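Local coordinates for protein lectin (Polyandrocarpa misakiensis, PDB 1BYF) that binds galactose through a calcium ion as a homodimeric C-type lectin and plays a part in the tunicate's defence against microorganisms, at residues A[3-8]-A[40-45]; A[67-72]-A[104-109]. All blocks are in the same frame, centred on the assembly; numbering follows the deposited sequence.

Contact 1 of 2, residues A[3-8]-A[40-45]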
loop_
_atom_site.group_PDB
_atom_site.type_symbol
_atom_site.label_atom_id
_atom_site.label_comp_id
_atom_site.label_asym_id
_atom_site.label_seq_id
_atom_site.Cartn_x
_atom_site.Cartn_y
_atom_site.Cartn_z
ATOM N N TYR A 3 7.040 2.407 8.183
ATOM C CA TYR A 3 7.127 3.097 6.915
ATOM C C TYR A 3 5.808 3.676 6.418
ATOM O O TYR A 3 4.690 3.490 6.870
ATOM C CB TYR A 3 7.514 2.103 5.797
ATOM C CG TYR A 3 8.823 1.381 5.950
ATOM C CD1 TYR A 3 8.847 0.168 6.627
ATOM C CD2 TYR A 3 10.009 1.871 5.422
ATOM C CE1 TYR A 3 10.029 -0.536 6.795
ATOM C CE2 TYR A 3 11.190 1.174 5.592
ATOM C CZ TYR A 3 11.195 -0.024 6.265
ATOM O OH TYR A 3 12.400 -0.678 6.397
ATOM N N GLU A 4 5.959 4.366 5.301
ATOM C CA GLU A 4 4.937 4.866 4.425
ATOM C C GLU A 4 5.158 4.058 3.121
ATOM O O GLU A 4 6.293 4.049 2.649
ATOM C CB GLU A 4 5.028 6.331 4.070
ATOM C CG GLU A 4 4.375 7.302 5.029
ATOM C CD GLU A 4 4.654 8.739 4.647
ATOM O OE1 GLU A 4 5.192 8.979 3.543
ATOM O OE2 GLU A 4 4.350 9.689 5.393
ATOM N N ILE A 5 4.129 3.380 2.663
ATOM C CA ILE A 5 4.257 2.577 1.446
ATOM C C ILE A 5 3.216 3.043 0.428
ATOM O O ILE A 5 2.030 3.116 0.736
ATOM C CB ILE A 5 4.071 1.081 1.726
ATOM C CG1 ILE A 5 5.085 0.589 2.762
ATOM C CG2 ILE A 5 4.160 0.265 0.443
ATOM C CD1 ILE A 5 6.538 0.658 2.337
ATOM N N LEU A 6 3.690 3.377 -0.761
ATOM C CA LEU A 6 2.803 3.845 -1.822
ATOM C C LEU A 6 2.813 2.832 -2.967
ATOM O O LEU A 6 3.886 2.451 -3.415
ATOM C CB LEU A 6 3.275 5.217 -2.300
ATOM C CG LEU A 6 2.671 5.761 -3.597
ATOM C CD1 LEU A 6 1.165 5.925 -3.502
ATOM C CD2 LEU A 6 3.289 7.113 -3.946
ATOM N N PHE A 7 1.657 2.373 -3.395
ATOM C CA PHE A 7 1.531 1.445 -4.512
ATOM C C PHE A 7 0.858 2.218 -5.652
ATOM O O PHE A 7 -0.146 2.886 -5.374
ATOM C CB PHE A 7 0.657 0.243 -4.185
ATOM C CG PHE A 7 1.142 -0.683 -3.113
ATOM C CD1 PHE A 7 0.824 -0.460 -1.784
ATOM C CD2 PHE A 7 1.896 -1.800 -3.439
ATOM C CE1 PHE A 7 1.263 -1.327 -0.801
ATOM C CE2 PHE A 7 2.335 -2.672 -2.462
ATOM C CZ PHE A 7 2.022 -2.437 -1.141
ATOM N N SER A 8 1.360 2.115 -6.864
ATOM C CA SER A 8 0.729 2.823 -7.975
ATOM C C SER A 8 0.468 1.907 -9.165
ATOM O O SER A 8 1.328 1.128 -9.573
ATOM C CB SER A 8 1.544 4.044 -8.404
ATOM O OG SER A 8 0.958 4.601 -9.578
ATOM N N LYS A 40 5.944 -8.959 3.882
ATOM C CA LYS A 40 4.779 -9.831 3.762
ATOM C C LYS A 40 3.531 -8.998 3.491
ATOM O O LYS A 40 2.709 -9.471 2.697
ATOM C CB LYS A 40 4.585 -10.772 4.942
ATOM C CG LYS A 40 5.760 -11.662 5.253
ATOM C CD LYS A 40 6.444 -12.350 4.094
ATOM C CE LYS A 40 5.704 -13.561 3.566
ATOM N NZ LYS A 40 5.232 -13.386 2.165
ATOM N N ALA A 41 3.407 -7.822 4.104
ATOM C CA ALA A 41 2.234 -6.991 3.833
ATOM C C ALA A 41 2.270 -6.531 2.371
ATOM O O ALA A 41 1.266 -6.558 1.654
ATOM C CB ALA A 41 2.188 -5.766 4.730
ATOM N N ILE A 42 3.450 -6.094 1.953
ATOM C CA ILE A 42 3.670 -5.630 0.587
ATOM C C ILE A 42 3.340 -6.753 -0.390
ATOM O O ILE A 42 2.591 -6.529 -1.347
ATOM C CB ILE A 42 5.105 -5.103 0.379
ATOM C CG1 ILE A 42 5.288 -3.728 1.044
ATOM C CG2 ILE A 42 5.465 -4.997 -1.098
ATOM C CD1 ILE A 42 6.733 -3.294 1.198
ATOM N N LEU A 43 3.862 -7.952 -0.148
ATOM C CA LEU A 43 3.610 -9.077 -1.037
ATOM C C LEU A 43 2.164 -9.544 -0.972
ATOM O O LEU A 43 1.670 -10.067 -1.975
ATOM C CB LEU A 43 4.582 -10.233 -0.795
ATOM C CG LEU A 43 6.025 -10.010 -1.270
ATOM C CD1 LEU A 43 6.902 -11.203 -0.905
ATOM C CD2 LEU A 43 6.069 -9.763 -2.774
ATOM N N ALA A 44 1.471 -9.336 0.145
ATOM C CA ALA A 44 0.064 -9.722 0.222
ATOM C C ALA A 44 -0.757 -8.845 -0.725
ATOM O O ALA A 44 -1.700 -9.301 -1.368
ATOM C CB ALA A 44 -0.472 -9.618 1.638
ATOM N N PHE A 45 -0.371 -7.576 -0.839
ATOM C CA PHE A 45 -1.060 -6.641 -1.722
ATOM C C PHE A 45 -0.807 -7.010 -3.184
ATOM O O PHE A 45 -1.728 -7.093 -3.999
ATOM C CB PHE A 45 -0.596 -5.211 -1.461
ATOM C CG PHE A 45 -1.262 -4.091 -2.201
ATOM C CD1 PHE A 45 -0.934 -3.801 -3.519
ATOM C CD2 PHE A 45 -2.211 -3.301 -1.583
ATOM C CE1 PHE A 45 -1.542 -2.755 -4.194
ATOM C CE2 PHE A 45 -2.824 -2.249 -2.244
ATOM C CZ PHE A 45 -2.488 -1.974 -3.556
#
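Phe7, on strand 3-8, lays its ring on that of Phe45, on helix 36-49, in a face-to-face stack with centroids 3.8 Å apart and planes inclined by 15°. Traced outward, Phe7 CB already lies 3.7 Å from Phe45 CE1. CG continues over the same ring, and Phe7 CD2 makes the closest approach, 3.5 Å to Phe45 CD1. At the tip, Phe7 CZ has reached the root of its partner, 3.8 Å from Phe45 CB, because the two side chains run past each other in opposite directions. Phe45 can meet it this way with CG anti to the backbone N (chi1 -176°). The far edge of the Phe7 ring abuts the helix itself: Ile42 CA sits in the ring plane, 4.0 Å from Phe7 CZ, with Ile42 CG2 near Phe7 CE2. Two residues earlier on the strand, Ile5 crosses Ile42 at about a right angle, their CD1 atoms 4.1 Å apart. Strand 3-8 also pairs antiparallel with a strand of the second subunit, whose Phe7 and Met38 pack on Phe7 and Phe45. With carbon alone meeting carbon, the contact rests on dispersion and water exclusion, joining helix to sheet at the dimer interface.

Contact 2 of 2, residues A[67-72]-A[104-109]. With CA (calcium ion), chain C.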
loop_
_atom_site.group_PDB
_atom_site.type_symbol
_atom_site.label_atom_id
_atom_site.label_comp_id
_atom_site.label_asym_id
_atom_site.label_seq_id
_atom_site.Cartn_x
_atom_site.Cartn_y
_atom_site.Cartn_z
ATOM N N PHE A 67 23.787 -7.648 -7.012
ATOM C CA PHE A 67 22.581 -6.839 -6.833
ATOM C C PHE A 67 22.645 -5.953 -5.604
ATOM O O PHE A 67 22.987 -6.428 -4.523
ATOM C CB PHE A 67 21.352 -7.762 -6.784
ATOM C CG PHE A 67 21.045 -8.282 -8.171
ATOM C CD1 PHE A 67 20.356 -7.491 -9.073
ATOM C CD2 PHE A 67 21.476 -9.537 -8.567
ATOM C CE1 PHE A 67 20.089 -7.955 -10.348
ATOM C CE2 PHE A 67 21.205 -10.005 -9.838
ATOM C CZ PHE A 67 20.510 -9.213 -10.730
ATOM N N LEU A 68 22.271 -4.683 -5.764
ATOM C CA LEU A 68 22.236 -3.779 -4.628
ATOM C C LEU A 68 20.888 -3.060 -4.509
ATOM O O LEU A 68 20.352 -2.544 -5.483
ATOM C CB LEU A 68 23.316 -2.710 -4.706
ATOM C CG LEU A 68 24.789 -3.114 -4.693
ATOM C CD1 LEU A 68 25.639 -1.860 -4.862
ATOM C CD2 LEU A 68 25.173 -3.855 -3.420
ATOM N N TRP A 69 20.386 -3.000 -3.287
ATOM C CA TRP A 69 19.175 -2.235 -2.978
ATOM C C TRP A 69 19.588 -0.773 -3.128
ATOM O O TRP A 69 20.797 -0.512 -2.985
ATOM C CB TRP A 69 18.706 -2.563 -1.570
ATOM C CG TRP A 69 18.118 -3.920 -1.345
ATOM C CD1 TRP A 69 18.666 -4.967 -0.661
ATOM C CD2 TRP A 69 16.845 -4.384 -1.817
ATOM N NE1 TRP A 69 17.819 -6.050 -0.677
ATOM C CE2 TRP A 69 16.688 -5.711 -1.384
ATOM C CE3 TRP A 69 15.820 -3.792 -2.562
ATOM C CZ2 TRP A 69 15.548 -6.466 -1.671
ATOM C CZ3 TRP A 69 14.691 -4.538 -2.850
ATOM C CH2 TRP A 69 14.564 -5.856 -2.401
ATOM N N ASN A 70 18.705 0.154 -3.463
ATOM C CA ASN A 70 19.080 1.539 -3.669
ATOM C C ASN A 70 19.729 2.197 -2.446
ATOM O O ASN A 70 20.270 3.289 -2.612
ATOM C CB ASN A 70 17.907 2.469 -3.983
ATOM C CG ASN A 70 16.852 1.926 -4.904
ATOM O OD1 ASN A 70 17.187 1.330 -5.932
ATOM N ND2 ASN A 70 15.599 2.146 -4.515
ATOM N N ASP A 71 19.574 1.625 -1.263
ATOM C CA ASP A 71 20.170 2.233 -0.074
ATOM C C ASP A 71 21.556 1.646 0.193
ATOM O O ASP A 71 22.115 1.758 1.287
ATOM C CB ASP A 71 19.267 2.092 1.146
ATOM C CG ASP A 71 18.898 0.667 1.488
ATOM O OD1 ASP A 71 19.139 -0.249 0.672
ATOM O OD2 ASP A 71 18.350 0.460 2.597
ATOM N N GLY A 72 22.119 0.992 -0.814
ATOM C CA GLY A 72 23.450 0.427 -0.752
ATOM C C GLY A 72 23.591 -0.943 -0.134
ATOM O O GLY A 72 24.692 -1.501 -0.146
ATOM N N ASN A 104 5.175 -13.941 -7.692
ATOM C CA ASN A 104 4.974 -12.894 -6.693
ATOM C C ASN A 104 6.227 -12.873 -5.814
ATOM O O ASN A 104 6.201 -12.742 -4.598
ATOM C CB ASN A 104 3.701 -13.018 -5.878
ATOM C CG ASN A 104 3.331 -11.762 -5.111
ATOM O OD1 ASN A 104 2.881 -11.796 -3.952
ATOM N ND2 ASN A 104 3.530 -10.608 -5.729
ATOM N N LEU A 105 7.362 -13.001 -6.499
ATOM C CA LEU A 105 8.681 -13.010 -5.888
ATOM C C LEU A 105 9.642 -12.248 -6.802
ATOM O O LEU A 105 9.271 -11.930 -7.939
ATOM C CB LEU A 105 9.180 -14.417 -5.595
ATOM C CG LEU A 105 8.600 -15.164 -4.394
ATOM C CD1 LEU A 105 9.195 -16.567 -4.292
ATOM C CD2 LEU A 105 8.844 -14.418 -3.089
ATOM N N LEU A 106 10.828 -11.930 -6.319
ATOM C CA LEU A 106 11.771 -11.125 -7.079
ATOM C C LEU A 106 12.324 -11.811 -8.320
ATOM O O LEU A 106 12.419 -13.028 -8.424
ATOM C CB LEU A 106 12.908 -10.650 -6.170
ATOM C CG LEU A 106 12.524 -9.849 -4.928
ATOM C CD1 LEU A 106 13.796 -9.305 -4.282
ATOM C CD2 LEU A 106 11.573 -8.699 -5.253
ATOM N N ASP A 107 12.685 -10.969 -9.283
ATOM C CA ASP A 107 13.212 -11.458 -10.558
ATOM C C ASP A 107 14.049 -10.377 -11.219
ATOM O O ASP A 107 13.735 -9.195 -11.079
ATOM C CB ASP A 107 12.039 -11.886 -11.444
ATOM C CG ASP A 107 12.459 -12.141 -12.881
ATOM O OD1 ASP A 107 13.440 -12.902 -13.057
ATOM O OD2 ASP A 107 11.828 -11.577 -13.796
ATOM N N ASP A 108 15.100 -10.794 -11.924
ATOM C CA ASP A 108 15.949 -9.858 -12.646
ATOM C C ASP A 108 15.441 -9.712 -14.083
ATOM O O ASP A 108 15.100 -10.686 -14.745
ATOM C CB ASP A 108 17.411 -10.284 -12.659
ATOM C CG ASP A 108 17.671 -11.654 -13.255
ATOM O OD1 ASP A 108 16.818 -12.559 -13.202
ATOM O OD2 ASP A 108 18.789 -11.834 -13.780
ATOM N N VAL A 109 15.372 -8.474 -14.545
ATOM C CA VAL A 109 14.910 -8.154 -15.883
ATOM C C VAL A 109 15.746 -7.012 -16.456
ATOM O O VAL A 109 16.502 -6.386 -15.712
ATOM C CB VAL A 109 13.439 -7.680 -15.871
ATOM C CG1 VAL A 109 12.495 -8.826 -15.554
ATOM C CG2 VAL A 109 13.248 -6.553 -14.865
HETATM CA CA CA C . 15.038 -13.177 -14.601
#
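Phe67 directs CZ, the tip of its ring, at Asp108 CB, 3.8 Å away; the two side chains cross at about a right angle, with ring and carboxylate planes 85° apart, and it is the methylene that is touched. Beside it, Trp69 and Leu106 approach from opposite directions, and the six-membered end of the indole meets a single methyl, Trp69 CH2 to Leu106 CD1 at 4.0 Å. Packing at these two points is all that links 67-72 directly to 104-109.

The same strand supplies calcium ligands. Asp107 binds the ion through OD1 at 2.2 Å. Asp108 binds it twice, through its backbone O at 2.5 Å and through OD1; a chi1 of 58° puts CG between the backbone N and the carbonyl carbon, from where OD1 binds the ion that its own backbone O also holds. Glu86 and Asn89 complete the protein's share of this carbohydrate-binding site. Second-shell hydrogen bonds steady both acids: Gln98 NE2 holds Asp107 OD2, and Ser88 N reaches Asp108 OD1. Phe67 thus backs the CB of a calcium ligand.

Trp69 to Gly72 form a type I beta turn, closed by Gly72 N to Trp69 O at 3.0 Å.

In the fold, strand 105-109 pairs antiparallel with strand 96-100, whose Val97 also touches Phe67. Val55 of strand 53-55 packs against both Trp69 and Leu106. Strand 68-69 pairs with 57-58 in a small antiparallel sheet, and Trp69 and Phe67 pack from that side on the larger sheet; helix 36-49 touches Asn104 through Leu43 and Glu47.

How the contacts relate
Both contacts are buried and reach the same mixed sheet, but at different places: strand 3-8 is joined to strand 115-122, whereas 105-109 pairs with 96-100. Contact 1 sets a helix against the sheet beside the second subunit; contact 2 packs a short strand and its turn against the sheet within one chain, and no other subunit touches it. Their chemistry follows. The 3-8/40-45 contact is wholly apolar and the larger, 240 Å² against 121 Å², and it lies away from the annotated sites. The 67-72/104-109 contact is thinner, and there Asp108 both packs on a ring and binds calcium. Their centres lie 16 Å apart, and Leu43 of helix 36-49 packs on Asn104.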